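Local coordinates for glutathione synthetase-like effector 30 (Gpa-GSS30-apo) (Globodera pallida, PDB 5OET), which is an effector of a plant-parasitic nematode, related to eukaryotic glutathione synthetase and apparently derived from that housekeeping enzyme, at residues L89-S94 against R205-N210; Y35-I40 against I454-V459. One frame throughout, in Å; residues are numbered along the deposited sequence.

Contact 1. Residues L89-S94 against R205-N210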
loop_
_atom_site.group_PDB
_atom_site.type_symbol
_atom_site.label_atom_id
_atom_site.label_comp_id
_atom_site.label_asym_id
_atom_site.label_seq_id
_atom_site.Cartn_x
_atom_site.Cartn_y
_atom_site.Cartn_z
ATOM N N LEU A 89 0.237 1.470 15.121
ATOM C CA LEU A 89 1.149 2.578 14.913
ATOM C C LEU A 89 0.883 3.683 15.927
ATOM O O LEU A 89 -0.215 3.805 16.485
ATOM C CB LEU A 89 0.974 3.127 13.501
ATOM C CG LEU A 89 -0.445 3.608 13.089
ATOM C CD1 LEU A 89 -0.588 5.116 13.207
ATOM C CD2 LEU A 89 -0.816 3.202 11.668
ATOM N N SER A 90 1.906 4.472 16.190
ATOM C CA SER A 90 1.733 5.676 16.964
ATOM C C SER A 90 1.267 6.717 15.960
ATOM O O SER A 90 1.676 6.668 14.784
ATOM C CB SER A 90 3.041 6.095 17.615
ATOM O OG SER A 90 4.019 6.319 16.624
ATOM N N LEU A 91 0.408 7.635 16.404
ATOM C CA LEU A 91 -0.164 8.627 15.506
ATOM C C LEU A 91 0.896 9.622 15.029
ATOM O O LEU A 91 0.907 10.023 13.848
ATOM C CB LEU A 91 -1.303 9.376 16.191
ATOM C CG LEU A 91 -2.143 10.345 15.337
ATOM C CD1 LEU A 91 -2.754 9.694 14.117
ATOM C CD2 LEU A 91 -3.259 10.941 16.166
ATOM N N TYR A 92 1.781 10.000 15.946
ATOM C CA TYR A 92 2.799 10.986 15.693
ATOM C C TYR A 92 4.129 10.395 16.090
ATOM O O TYR A 92 4.185 9.453 16.899
ATOM C CB TYR A 92 2.513 12.270 16.492
ATOM C CG TYR A 92 1.379 13.090 15.916
ATOM C CD1 TYR A 92 1.548 13.790 14.727
ATOM C CD2 TYR A 92 0.127 13.141 16.547
ATOM C CE1 TYR A 92 0.511 14.521 14.171
ATOM C CE2 TYR A 92 -0.932 13.883 15.999
ATOM C CZ TYR A 92 -0.730 14.572 14.801
ATOM O OH TYR A 92 -1.736 15.325 14.228
ATOM N N PRO A 93 5.217 10.930 15.521
ATOM C CA PRO A 93 6.523 10.389 15.867
ATOM C C PRO A 93 6.879 10.768 17.294
ATOM O O PRO A 93 6.563 11.865 17.730
ATOM C CB PRO A 93 7.464 11.017 14.832
ATOM C CG PRO A 93 6.750 12.190 14.282
ATOM C CD PRO A 93 5.290 12.017 14.533
ATOM N N SER A 94 7.464 9.834 18.030
ATOM C CA SER A 94 7.806 10.056 19.439
ATOM C C SER A 94 9.120 10.823 19.488
ATOM O O SER A 94 9.989 10.588 18.646
ATOM C CB SER A 94 7.948 8.728 20.187
ATOM O OG SER A 94 6.683 8.092 20.352
ATOM N N ARG A 205 6.090 11.610 8.602
ATOM C CA ARG A 205 6.494 12.893 8.013
ATOM C C ARG A 205 5.255 13.635 7.488
ATOM O O ARG A 205 5.163 14.852 7.569
ATOM C CB ARG A 205 7.518 12.690 6.907
ATOM C CG ARG A 205 8.203 13.974 6.430
ATOM C CD ARG A 205 9.070 13.768 5.179
ATOM N NE ARG A 205 9.872 12.539 5.284
ATOM C CZ ARG A 205 11.061 12.434 5.874
ATOM N NH1 ARG A 205 11.672 13.491 6.425
ATOM N NH2 ARG A 205 11.654 11.244 5.918
ATOM N N ARG A 206 4.299 12.860 6.991
ATOM C CA ARG A 206 3.064 13.370 6.456
ATOM C C ARG A 206 2.151 13.917 7.557
ATOM O O ARG A 206 1.621 15.007 7.409
ATOM C CB ARG A 206 2.370 12.267 5.643
ATOM C CG ARG A 206 1.122 12.701 4.899
ATOM C CD ARG A 206 0.398 11.506 4.284
ATOM N NE ARG A 206 -1.019 11.849 4.126
ATOM C CZ ARG A 206 -1.986 11.626 5.026
ATOM N NH1 ARG A 206 -1.756 10.982 6.180
ATOM N NH2 ARG A 206 -3.217 12.027 4.740
ATOM N N MET A 207 1.972 13.171 8.644
ATOM C CA MET A 207 1.144 13.628 9.776
ATOM C C MET A 207 1.665 14.923 10.394
ATOM O O MET A 207 0.907 15.869 10.642
ATOM C CB MET A 207 1.081 12.583 10.901
ATOM C CG MET A 207 0.568 11.213 10.519
ATOM S SD MET A 207 -0.988 11.293 9.632
ATOM C CE MET A 207 -2.112 11.651 10.982
ATOM N N VAL A 208 2.963 14.935 10.664
ATOM C CA VAL A 208 3.655 16.085 11.228
ATOM C C VAL A 208 3.503 17.300 10.310
ATOM O O VAL A 208 2.980 18.313 10.713
ATOM C CB VAL A 208 5.133 15.727 11.450
ATOM C CG1 VAL A 208 6.002 16.956 11.631
ATOM C CG2 VAL A 208 5.259 14.792 12.638
ATOM N N SER A 209 3.946 17.155 9.069
ATOM C CA SER A 209 3.758 18.153 8.010
ATOM C C SER A 209 2.312 18.644 7.829
ATOM O O SER A 209 2.092 19.826 7.634
ATOM C CB SER A 209 4.263 17.563 6.679
ATOM O OG SER A 209 4.044 18.454 5.605
ATOM N N ASN A 210 1.339 17.746 7.873
ATOM C CA ASN A 210 -0.081 18.127 7.735
ATOM C C ASN A 210 -0.600 18.946 8.902
ATOM O O ASN A 210 -1.587 19.643 8.740
ATOM C CB ASN A 210 -1.004 16.898 7.613
ATOM C CG ASN A 210 -1.204 16.422 6.189
ATOM O OD1 ASN A 210 -0.935 17.134 5.215
ATOM N ND2 ASN A 210 -1.725 15.203 6.067
#
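M207 lies against L91 and Y92, and V208 against P93, where the turn that follows strand 83-90 meets the C-terminal part of helix 196-210. M207 is the central side chain on the helix side. M207 CG sits 3.6 Å from L91 O. Bends at chi2 (-51°) and chi3 (-76°) curl the thioether so that its methyl, M207 CE, ends 3.8 Å from L91 CD1, the two side chains crossing at about a right angle. The phenol of Y92 turns its edge to the helix: Y92 CE1 is 3.8 Å from M207 CB and equally 3.8 Å from M207 O, which lies in the plane of the ring. Beside it, V208 uses one branch alone. V208 CG2, set anti to the carbonyl carbon, reaches P93 CG and P93 CD, each at 3.4 Å, bridging the CG-CD bond of the proline.

All five touching residues are buried, and helix 44-59 adds to the packing through L47 and A54 on L91 and D53 on M207. Past the seam the helix becomes polar and more open: R205 points away from the turn, and R206, S209 and N210 are partly exposed. The ND2 of N210 lies 3.7 Å above the plane of the R206 guanidinium, over its centre. R206 forms salt bridges with D53 of its own chain and with E270 of the second subunit, so this helix serves the subunit interface as well as the fold.

Next to the seam, S90 O is hydrogen-bonded to H204 of the same helix, a polar tie beside the apolar one. Between the two segments themselves, cohesion comes from van der Waals packing of buried, largely apolar groups, without hydrogen bonds.

Contact 2. Residues Y35-I40 against I454-V459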
loop_
_atom_site.group_PDB
_atom_site.type_symbol
_atom_site.label_atom_id
_atom_site.label_comp_id
_atom_site.label_asym_id
_atom_site.label_seq_id
_atom_site.Cartn_x
_atom_site.Cartn_y
_atom_site.Cartn_z
ATOM N N TYR A 35 9.651 19.904 20.996
ATOM C CA TYR A 35 8.646 19.020 20.409
ATOM C C TYR A 35 8.143 18.013 21.426
ATOM O O TYR A 35 8.928 17.327 22.073
ATOM C CB TYR A 35 9.242 18.238 19.220
ATOM C CG TYR A 35 8.285 17.235 18.594
ATOM C CD1 TYR A 35 7.401 17.623 17.600
ATOM C CD2 TYR A 35 8.277 15.901 18.995
ATOM C CE1 TYR A 35 6.521 16.719 17.034
ATOM C CE2 TYR A 35 7.410 14.980 18.434
ATOM C CZ TYR A 35 6.525 15.387 17.453
ATOM O OH TYR A 35 5.645 14.483 16.866
ATOM N N CYS A 36 6.832 17.932 21.570
ATOM C CA CYS A 36 6.210 16.799 22.238
ATOM C C CYS A 36 4.793 16.621 21.692
ATOM O O CYS A 36 4.173 17.567 21.210
ATOM C CB CYS A 36 6.240 16.947 23.756
ATOM S SG CYS A 36 4.768 17.717 24.441
ATOM N N VAL A 37 4.296 15.402 21.757
ATOM C CA VAL A 37 3.132 15.027 20.975
ATOM C C VAL A 37 1.820 15.649 21.462
ATOM O O VAL A 37 1.021 16.089 20.637
ATOM C CB VAL A 37 3.053 13.498 20.859
ATOM C CG1 VAL A 37 1.710 13.045 20.337
ATOM C CG2 VAL A 37 4.158 13.014 19.945
ATOM N N PRO A 38 1.571 15.674 22.782
ATOM C CA PRO A 38 0.356 16.352 23.281
ATOM C C PRO A 38 0.150 17.799 22.799
ATOM O O PRO A 38 -0.972 18.147 22.473
ATOM C CB PRO A 38 0.531 16.313 24.795
ATOM C CG PRO A 38 1.329 15.084 25.025
ATOM C CD PRO A 38 2.258 14.941 23.857
ATOM N N ASN A 39 1.223 18.599 22.713
ATOM C CA ASN A 39 1.150 20.015 22.263
ATOM C C ASN A 39 0.960 20.215 20.757
ATOM O O ASN A 39 0.998 21.341 20.275
ATOM C CB ASN A 39 2.389 20.807 22.714
ATOM C CG ASN A 39 2.585 20.782 24.211
ATOM O OD1 ASN A 39 3.708 20.845 24.692
ATOM N ND2 ASN A 39 1.496 20.668 24.956
ATOM N N ILE A 40 0.771 19.137 20.008
ATOM C CA ILE A 40 0.338 19.227 18.619
ATOM C C ILE A 40 -1.162 19.511 18.586
ATOM O O ILE A 40 -1.581 20.490 17.986
ATOM C CB ILE A 40 0.643 17.926 17.839
ATOM C CG1 ILE A 40 2.159 17.695 17.797
ATOM C CG2 ILE A 40 0.030 17.973 16.442
ATOM C CD1 ILE A 40 2.577 16.367 17.199
ATOM N N ILE A 454 7.751 8.747 27.200
ATOM C CA ILE A 454 7.190 9.863 26.446
ATOM C C ILE A 454 5.691 9.619 26.273
ATOM O O ILE A 454 5.188 8.542 26.590
ATOM C CB ILE A 454 7.933 10.090 25.097
ATOM C CG1 ILE A 454 7.820 8.884 24.158
ATOM C CG2 ILE A 454 9.400 10.422 25.342
ATOM C CD1 ILE A 454 6.598 8.882 23.261
ATOM N N LYS A 455 4.991 10.640 25.790
ATOM C CA LYS A 455 3.548 10.605 25.552
ATOM C C LYS A 455 3.285 10.533 24.041
ATOM O O LYS A 455 3.942 11.219 23.251
ATOM C CB LYS A 455 2.885 11.858 26.132
ATOM C CG LYS A 455 2.905 11.983 27.660
ATOM C CD LYS A 455 1.592 11.529 28.309
ATOM C CE LYS A 455 1.265 12.307 29.599
ATOM N NZ LYS A 455 1.738 11.649 30.854
ATOM N N ASN A 456 2.326 9.701 23.647
ATOM C CA ASN A 456 1.922 9.573 22.257
ATOM C C ASN A 456 0.523 8.969 22.207
ATOM O O ASN A 456 -0.050 8.602 23.259
ATOM C CB ASN A 456 2.924 8.693 21.498
ATOM C CG ASN A 456 3.133 9.144 20.055
ATOM O OD1 ASN A 456 2.175 9.508 19.372
ATOM N ND2 ASN A 456 4.372 9.130 19.592
ATOM N N HIS A 457 -0.034 8.879 21.006
ATOM C CA HIS A 457 -1.334 8.256 20.801
ATOM C C HIS A 457 -1.176 6.973 19.988
ATOM O O HIS A 457 -0.409 6.930 19.038
ATOM C CB HIS A 457 -2.264 9.226 20.072
ATOM C CG HIS A 457 -2.165 10.627 20.574
ATOM N ND1 HIS A 457 -2.686 11.017 21.782
ATOM C CD2 HIS A 457 -1.579 11.724 20.039
ATOM C CE1 HIS A 457 -2.421 12.298 21.975
ATOM N NE2 HIS A 457 -1.738 12.747 20.938
ATOM N N PHE A 458 -1.927 5.940 20.342
ATOM C CA PHE A 458 -1.795 4.606 19.738
ATOM C C PHE A 458 -3.029 4.233 18.904
ATOM O O PHE A 458 -4.137 4.239 19.411
ATOM C CB PHE A 458 -1.627 3.580 20.860
ATOM C CG PHE A 458 -0.235 3.480 21.424
ATOM C CD1 PHE A 458 0.764 4.418 21.149
ATOM C CD2 PHE A 458 0.069 2.404 22.283
ATOM C CE1 PHE A 458 2.039 4.258 21.693
ATOM C CE2 PHE A 458 1.341 2.250 22.822
ATOM C CZ PHE A 458 2.329 3.183 22.527
ATOM N N VAL A 459 -2.826 3.893 17.641
ATOM C CA VAL A 459 -3.920 3.594 16.724
ATOM C C VAL A 459 -3.936 2.105 16.434
ATOM O O VAL A 459 -2.968 1.584 15.912
ATOM C CB VAL A 459 -3.717 4.346 15.406
ATOM C CG1 VAL A 459 -4.898 4.128 14.466
ATOM C CG2 VAL A 459 -3.504 5.811 15.706
#
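V37 packs its isopropyl group against three successive residues of strand 454-459. V37 CB lies 3.4 Å from K455 O, while the two methyls divide the remaining contacts. V37 CG1, anti to the backbone N (chi1 167°), approaches the H457 imidazole obliquely, 3.5 Å from H457 NE2, and also meets N456 OD1; V37 CG2 is 3.9 Å from N456 ND2. Next to V37, the ring of P38 crosses the base of K455 at about a right angle, with P38 CG 3.7 Å from K455 CB. The rest of the lysine leads away to a salt bridge with D470.

A second shell holds the strand side chains in place. N456 OD1 accepts a hydrogen bond from H457 N (2.8 Å), meeting a lone pair in the carbonyl plane though the N-H points off line (146°), and N456 ND2 is hydrogen-bonded to S94 OG and Y92 O. H457 ND1 is hydrogen-bonded to N468 N, which helps to set the rotation of the ring beside V37. Within 35-40, the I40 N to V37 O backbone bond closes a turn ahead of helix 44-59. The N-terminal segment thus meets the strand through aliphatic carbon alone, while the polar ends of K455, N456 and H457 are engaged by other partners.

Both contacts lie on the same region of the large mixed sheet, their centres 9 Å apart, and contact 1 is nested within the long loop that contact 2 closes. Strands 83-90 and 454-459 are antiparallel neighbours; the turn leaving the first packs on helix 196-210, and the second packs on the N-terminal segment. Every touching residue of contact 1 is buried, whereas contact 2 reaches the surface at K455 and, in part, at P38. Each is largely apolar between its own segments, but a methionine and an aromatic ring dominate the first and a valine among polar side chains the second. The 89-94 turn is shared ground: P93 O touches V37 CG2 and is also hydrogen-bonded to Y35 OH.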